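Local coordinates for RNA pseudouridylate synthase domain-containing protein 1 (Homo sapiens, PDB 5VBB), which probably acts as a pseudouridine synthase of the RluA family, binding RNA and isomerising uridine to pseudouridine within it, at residues V112-A117 and S181-P186; Q175-C180 and F204-H209. All blocks are in the same frame, centred on the assembly; numbering follows the deposited sequence.

Contact 1. Residues V112-A117 and S181-P186; sequences VTISHA and SALGHP
Gly-184 N bonds back to Ser-181 O at 3.0 Å, turning the chain just behind Leu-183, the residue that meets Val-112 and Ile-114 of the facing strand. This bond belongs to a Schellman motif; Gly-184 supplies its positive phi (90°), a value that favours glycine. The turn ends helix 175-182, which lies against the large antiparallel sheet of the pseudouridine synthase fold. Between the two segments the contact is apolar. Leu-183 CD1 sits 3.6 Å from Ile-114 CD1, the two side chains meeting tip to tip. With CG1 anti to the carbonyl carbon, beside the backbone N (chi1 -45°), and the chain extended beyond it (chi2 166°), Ile-114 carries its CD1 out to the leucine branch. The same Leu-183 CD1 also lies 4.0 Å from Val-112 CG1, again end against end, and thus touches two residues from one face of strand 111-114. Leu-148 of the neighbouring strand 146-156 touches both Ile-114 and Leu-183, extending the apolar patch into the sheet. Past the turn, His-185 ND1 is hydrogen-bonded to Arg-104 O, tying the loop to strand 96-104. The second leucine branch is looser: Leu-183 CD2 stands 4.2 Å from Val-112 CG1.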
loop_
_atom_site.group_PDB
_atom_site.type_symbol
_atom_site.label_atom_id
_atom_site.label_comp_id
_atom_site.label_asym_id
_atom_site.label_seq_id
_atom_site.Cartn_x
_atom_site.Cartn_y
_atom_site.Cartn_z
ATOM N N VAL A 112 13.686 8.197 5.474
ATOM C CA VAL A 112 14.120 7.113 6.359
ATOM C C VAL A 112 14.222 5.834 5.557
ATOM O O VAL A 112 13.270 5.465 4.863
ATOM C CB VAL A 112 13.128 6.925 7.541
ATOM C CG1 VAL A 112 13.527 5.761 8.442
ATOM C CG2 VAL A 112 12.981 8.203 8.347
ATOM N N THR A 113 15.335 5.125 5.712
ATOM C CA THR A 113 15.533 3.792 5.136
ATOM C C THR A 113 15.187 2.855 6.273
ATOM O O THR A 113 15.759 2.991 7.346
ATOM C CB THR A 113 16.989 3.601 4.704
ATOM O OG1 THR A 113 17.277 4.547 3.695
ATOM C CG2 THR A 113 17.241 2.239 4.148
ATOM N N ILE A 114 14.237 1.951 6.087
ATOM C CA ILE A 114 13.828 1.012 7.145
ATOM C C ILE A 114 14.256 -0.336 6.652
ATOM O O ILE A 114 13.714 -0.840 5.658
ATOM C CB ILE A 114 12.326 1.016 7.439
ATOM C CG1 ILE A 114 11.777 2.466 7.522
ATOM C CG2 ILE A 114 12.101 0.236 8.739
ATOM C CD1 ILE A 114 10.331 2.582 7.484
ATOM N N SER A 115 15.231 -0.912 7.322
ATOM C CA SER A 115 15.866 -2.149 6.870
ATOM C C SER A 115 15.707 -3.321 7.837
ATOM O O SER A 115 16.191 -4.393 7.510
ATOM C CB SER A 115 17.350 -1.869 6.655
ATOM O OG SER A 115 17.978 -1.493 7.872
ATOM N N HIS A 116 15.052 -3.146 9.005
ATOM C CA HIS A 116 14.897 -4.240 9.976
ATOM C C HIS A 116 14.221 -5.404 9.297
ATOM O O HIS A 116 13.214 -5.210 8.617
ATOM C CB HIS A 116 14.011 -3.854 11.167
ATOM C CG HIS A 116 14.530 -2.761 12.048
ATOM N ND1 HIS A 116 15.881 -2.493 12.161
ATOM C CD2 HIS A 116 13.842 -1.909 12.841
ATOM C CE1 HIS A 116 15.972 -1.488 13.019
ATOM N NE2 HIS A 116 14.761 -1.093 13.433
ATOM N N ALA A 117 14.762 -6.607 9.489
ATOM C CA ALA A 117 14.222 -7.820 8.885
ATOM C C ALA A 117 12.858 -8.149 9.524
ATOM O O ALA A 117 12.653 -7.852 10.694
ATOM C CB ALA A 117 15.203 -8.971 9.049
ATOM N N SER A 181 5.194 0.835 12.111
ATOM C CA SER A 181 4.913 0.562 13.518
ATOM C C SER A 181 6.213 0.360 14.299
ATOM O O SER A 181 6.342 0.877 15.413
ATOM C CB SER A 181 4.006 -0.657 13.646
ATOM O OG SER A 181 3.789 -0.988 15.007
ATOM N N ALA A 182 7.192 -0.337 13.702
ATOM C CA ALA A 182 8.500 -0.567 14.309
ATOM C C ALA A 182 9.283 0.746 14.526
ATOM O O ALA A 182 10.088 0.815 15.448
ATOM C CB ALA A 182 9.318 -1.506 13.450
ATOM N N LEU A 183 9.091 1.760 13.642
ATOM C CA LEU A 183 9.711 3.085 13.808
ATOM C C LEU A 183 9.042 3.889 14.929
ATOM O O LEU A 183 9.505 4.982 15.213
ATOM C CB LEU A 183 9.560 3.972 12.550
ATOM C CG LEU A 183 10.407 3.752 11.359
ATOM C CD1 LEU A 183 10.079 4.836 10.291
ATOM C CD2 LEU A 183 11.867 3.764 11.720
ATOM N N GLY A 184 7.876 3.449 15.396
ATOM C CA GLY A 184 7.051 4.173 16.350
ATOM C C GLY A 184 6.071 5.093 15.651
ATOM O O GLY A 184 5.570 6.007 16.294
ATOM N N HIS A 185 5.780 4.870 14.322
ATOM C CA HIS A 185 4.863 5.703 13.523
ATOM C C HIS A 185 3.892 4.825 12.788
ATOM O O HIS A 185 3.918 4.756 11.552
ATOM C CB HIS A 185 5.669 6.610 12.576
ATOM C CG HIS A 185 6.590 7.512 13.332
ATOM N ND1 HIS A 185 6.108 8.573 14.059
ATOM C CD2 HIS A 185 7.930 7.453 13.494
ATOM C CE1 HIS A 185 7.159 9.142 14.621
ATOM N NE2 HIS A 185 8.274 8.491 14.305
ATOM N N PRO A 186 3.030 4.102 13.533
ATOM C CA PRO A 186 2.106 3.173 12.873
ATOM C C PRO A 186 1.136 3.848 11.921
ATOM O O PRO A 186 0.810 5.026 12.073
ATOM C CB PRO A 186 1.359 2.507 14.043
ATOM C CG PRO A 186 1.596 3.372 15.206
ATOM C CD PRO A 186 2.886 4.056 15.012
#

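Contact 2. Residues Q175-C180 and F204-H209; sequences QLRVHC and FRMMLH. With SO4 (sulfate ion), chain B.
Arg-177 bends at chi3 (75°), and Met-206 extends with CG anti to the backbone N (chi1 -174°), so that its SD reaches the guanidinium; the two side chains cross at about a right angle where helix 175-182 faces the entry to strand 208-216 in the pseudouridine synthase fold. Met-206 SD lies over one face of the Arg-177 guanidinium, 3.5 Å from NE and displaced toward the rim. Sulfate O1 lies at the edge of the group, in its plane: Arg-177 NH1 donates to it at 2.7 Å in a fairly straight bond (159°), and NH2 adds a weak one at 3.2 Å. Salt bridges from NH1 to Asp-67, the active-site aspartate by similarity, and from NH2 to Asp-190 are likely to limit rotation of the guanidinium. The sulfate, also held by Ser-69 OG, probably came from the crystallisation liquor. A leucine in place of Arg-177 would probably leave Asp-67 and Asp-190 without their cationic mate and remove the flat surface under the Met-206 sulfur. The aliphatic stem packs too, Arg-177 CG 3.8 Å from Leu-208 CD2. The other Leu-208 branch meets Leu-176, one residue earlier: Leu-208 CD1 rests 4.1 Å from Leu-176 CD1, the side chains crossing nearly perpendicularly.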
loop_
_atom_site.group_PDB
_atom_site.type_symbol
_atom_site.label_atom_id
_atom_site.label_comp_id
_atom_site.label_asym_id
_atom_site.label_seq_id
_atom_site.Cartn_x
_atom_site.Cartn_y
_atom_site.Cartn_z
ATOM N N GLN A 175 4.549 -5.685 5.208
ATOM C CA GLN A 175 5.828 -4.967 5.339
ATOM C C GLN A 175 5.726 -3.532 5.767
ATOM O O GLN A 175 6.397 -3.116 6.704
ATOM C CB GLN A 175 6.568 -4.964 4.019
ATOM C CG GLN A 175 7.894 -4.238 4.103
ATOM C CD GLN A 175 8.875 -4.609 3.036
ATOM O OE1 GLN A 175 9.015 -5.778 2.644
ATOM N NE2 GLN A 175 9.586 -3.628 2.529
ATOM N N LEU A 176 4.924 -2.762 5.053
ATOM C CA LEU A 176 4.842 -1.321 5.296
ATOM C C LEU A 176 4.247 -1.056 6.662
ATOM O O LEU A 176 4.722 -0.194 7.395
ATOM C CB LEU A 176 3.969 -0.671 4.200
ATOM C CG LEU A 176 4.456 -0.929 2.787
ATOM C CD1 LEU A 176 3.494 -0.405 1.787
ATOM C CD2 LEU A 176 5.837 -0.357 2.571
ATOM N N ARG A 177 3.240 -1.843 7.031
ATOM C CA ARG A 177 2.595 -1.658 8.318
ATOM C C ARG A 177 3.505 -2.053 9.453
ATOM O O ARG A 177 3.519 -1.394 10.493
ATOM C CB ARG A 177 1.314 -2.480 8.385
ATOM C CG ARG A 177 0.256 -2.005 7.401
ATOM C CD ARG A 177 -0.688 -3.127 7.056
ATOM N NE ARG A 177 -1.592 -3.367 8.183
ATOM C CZ ARG A 177 -2.595 -4.236 8.190
ATOM N NH1 ARG A 177 -2.833 -5.002 7.132
ATOM N NH2 ARG A 177 -3.362 -4.358 9.260
ATOM N N VAL A 178 4.275 -3.130 9.264
ATOM C CA VAL A 178 5.184 -3.578 10.322
ATOM C C VAL A 178 6.343 -2.593 10.489
ATOM O O VAL A 178 6.725 -2.268 11.627
ATOM C CB VAL A 178 5.669 -5.005 10.031
ATOM C CG1 VAL A 178 6.804 -5.425 10.987
ATOM C CG2 VAL A 178 4.504 -5.972 10.097
ATOM N N HIS A 179 6.937 -2.172 9.367
ATOM C CA HIS A 179 8.066 -1.251 9.386
ATOM C C HIS A 179 7.703 0.109 10.012
ATOM O O HIS A 179 8.495 0.644 10.786
ATOM C CB HIS A 179 8.635 -1.055 7.988
ATOM C CG HIS A 179 9.754 -1.996 7.605
ATOM N ND1 HIS A 179 10.232 -2.030 6.321
ATOM C CD2 HIS A 179 10.448 -2.895 8.349
ATOM C CE1 HIS A 179 11.193 -2.950 6.313
ATOM N NE2 HIS A 179 11.394 -3.442 7.537
ATOM N N CYS A 180 6.556 0.687 9.641
ATOM C CA CYS A 180 6.156 2.008 10.182
ATOM C C CYS A 180 5.853 1.923 11.693
ATOM O O CYS A 180 6.320 2.757 12.471
ATOM C CB CYS A 180 4.969 2.541 9.381
ATOM S SG CYS A 180 5.419 2.991 7.684
ATOM N N PHE A 204 -12.085 6.023 10.104
ATOM C CA PHE A 204 -13.050 5.321 9.259
ATOM C C PHE A 204 -12.401 4.231 8.444
ATOM O O PHE A 204 -13.111 3.378 7.920
ATOM C CB PHE A 204 -13.799 6.299 8.338
ATOM C CG PHE A 204 -13.113 6.665 7.040
ATOM C CD1 PHE A 204 -12.228 7.740 6.978
ATOM C CD2 PHE A 204 -13.469 6.041 5.854
ATOM C CE1 PHE A 204 -11.757 8.201 5.760
ATOM C CE2 PHE A 204 -12.935 6.460 4.635
ATOM C CZ PHE A 204 -12.079 7.539 4.592
ATOM N N ARG A 205 -11.059 4.262 8.303
ATOM C CA ARG A 205 -10.323 3.282 7.510
ATOM C C ARG A 205 -8.888 3.242 7.928
ATOM O O ARG A 205 -8.457 4.072 8.702
ATOM C CB ARG A 205 -10.382 3.692 6.049
ATOM C CG ARG A 205 -9.687 5.004 5.715
ATOM C CD ARG A 205 -9.449 5.130 4.215
ATOM N NE ARG A 205 -8.395 4.201 3.821
ATOM C CZ ARG A 205 -7.929 4.041 2.600
ATOM N NH1 ARG A 205 -8.416 4.761 1.597
ATOM N NH2 ARG A 205 -6.970 3.161 2.364
ATOM N N MET A 206 -8.142 2.306 7.390
ATOM C CA MET A 206 -6.712 2.269 7.598
ATOM C C MET A 206 -6.097 3.133 6.508
ATOM O O MET A 206 -6.427 2.950 5.342
ATOM C CB MET A 206 -6.171 0.855 7.512
ATOM C CG MET A 206 -4.731 0.806 7.872
ATOM S SD MET A 206 -4.055 -0.873 7.938
ATOM C CE MET A 206 -3.923 -1.207 6.170
ATOM N N MET A 207 -5.231 4.076 6.877
ATOM C CA MET A 207 -4.660 5.037 5.924
ATOM C C MET A 207 -3.385 4.525 5.203
ATOM O O MET A 207 -2.311 5.095 5.339
ATOM C CB MET A 207 -4.359 6.363 6.642
ATOM C CG MET A 207 -5.532 6.911 7.450
ATOM S SD MET A 207 -7.023 7.205 6.460
ATOM C CE MET A 207 -8.205 7.593 7.768
ATOM N N LEU A 208 -3.546 3.505 4.372
ATOM C CA LEU A 208 -2.491 2.951 3.535
ATOM C C LEU A 208 -3.125 2.738 2.188
ATOM O O LEU A 208 -4.223 2.213 2.137
ATOM C CB LEU A 208 -1.921 1.638 4.129
ATOM C CG LEU A 208 -0.772 0.988 3.358
ATOM C CD1 LEU A 208 0.456 1.912 3.323
ATOM C CD2 LEU A 208 -0.337 -0.303 4.026
ATOM N N HIS A 209 -2.462 3.208 1.108
ATOM C CA HIS A 209 -2.984 3.208 -0.233
ATOM C C HIS A 209 -1.880 2.857 -1.224
ATOM O O HIS A 209 -0.818 3.482 -1.197
ATOM C CB HIS A 209 -3.477 4.631 -0.551
ATOM C CG HIS A 209 -4.044 4.785 -1.927
ATOM N ND1 HIS A 209 -5.240 4.176 -2.288
ATOM C CD2 HIS A 209 -3.556 5.469 -3.000
ATOM C CE1 HIS A 209 -5.442 4.504 -3.557
ATOM N NE2 HIS A 209 -4.461 5.297 -4.020
HETATM S S SO4 B . -5.975 -6.764 6.941
HETATM O O1 SO4 B . -4.767 -6.790 7.779
HETATM O O2 SO4 B . -6.272 -8.147 6.546
HETATM O O3 SO4 B . -7.096 -6.183 7.651
HETATM O O4 SO4 B . -5.747 -5.926 5.769
#

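Both contacts hold helix 175-182 to the large antiparallel sheet, and their centres lie about 12 Å apart. Contact 2 uses the first turn of the helix and faces the active site: the side chains of Arg-177 and Asp-67 approach within about 3 Å. Contact 1 is made by Leu-183, in the turn at the C-terminal end of the helix, away from the annotated site. Two probable hydrogen bonds join them directly. His-185 N reaches Cys-180 O at 2.9 Å, the bond of the Schellman motif that spans more residues, and His-179 NE2 meets His-116 O at 2.8 Å, linking the helix to the loop after strand 111-114.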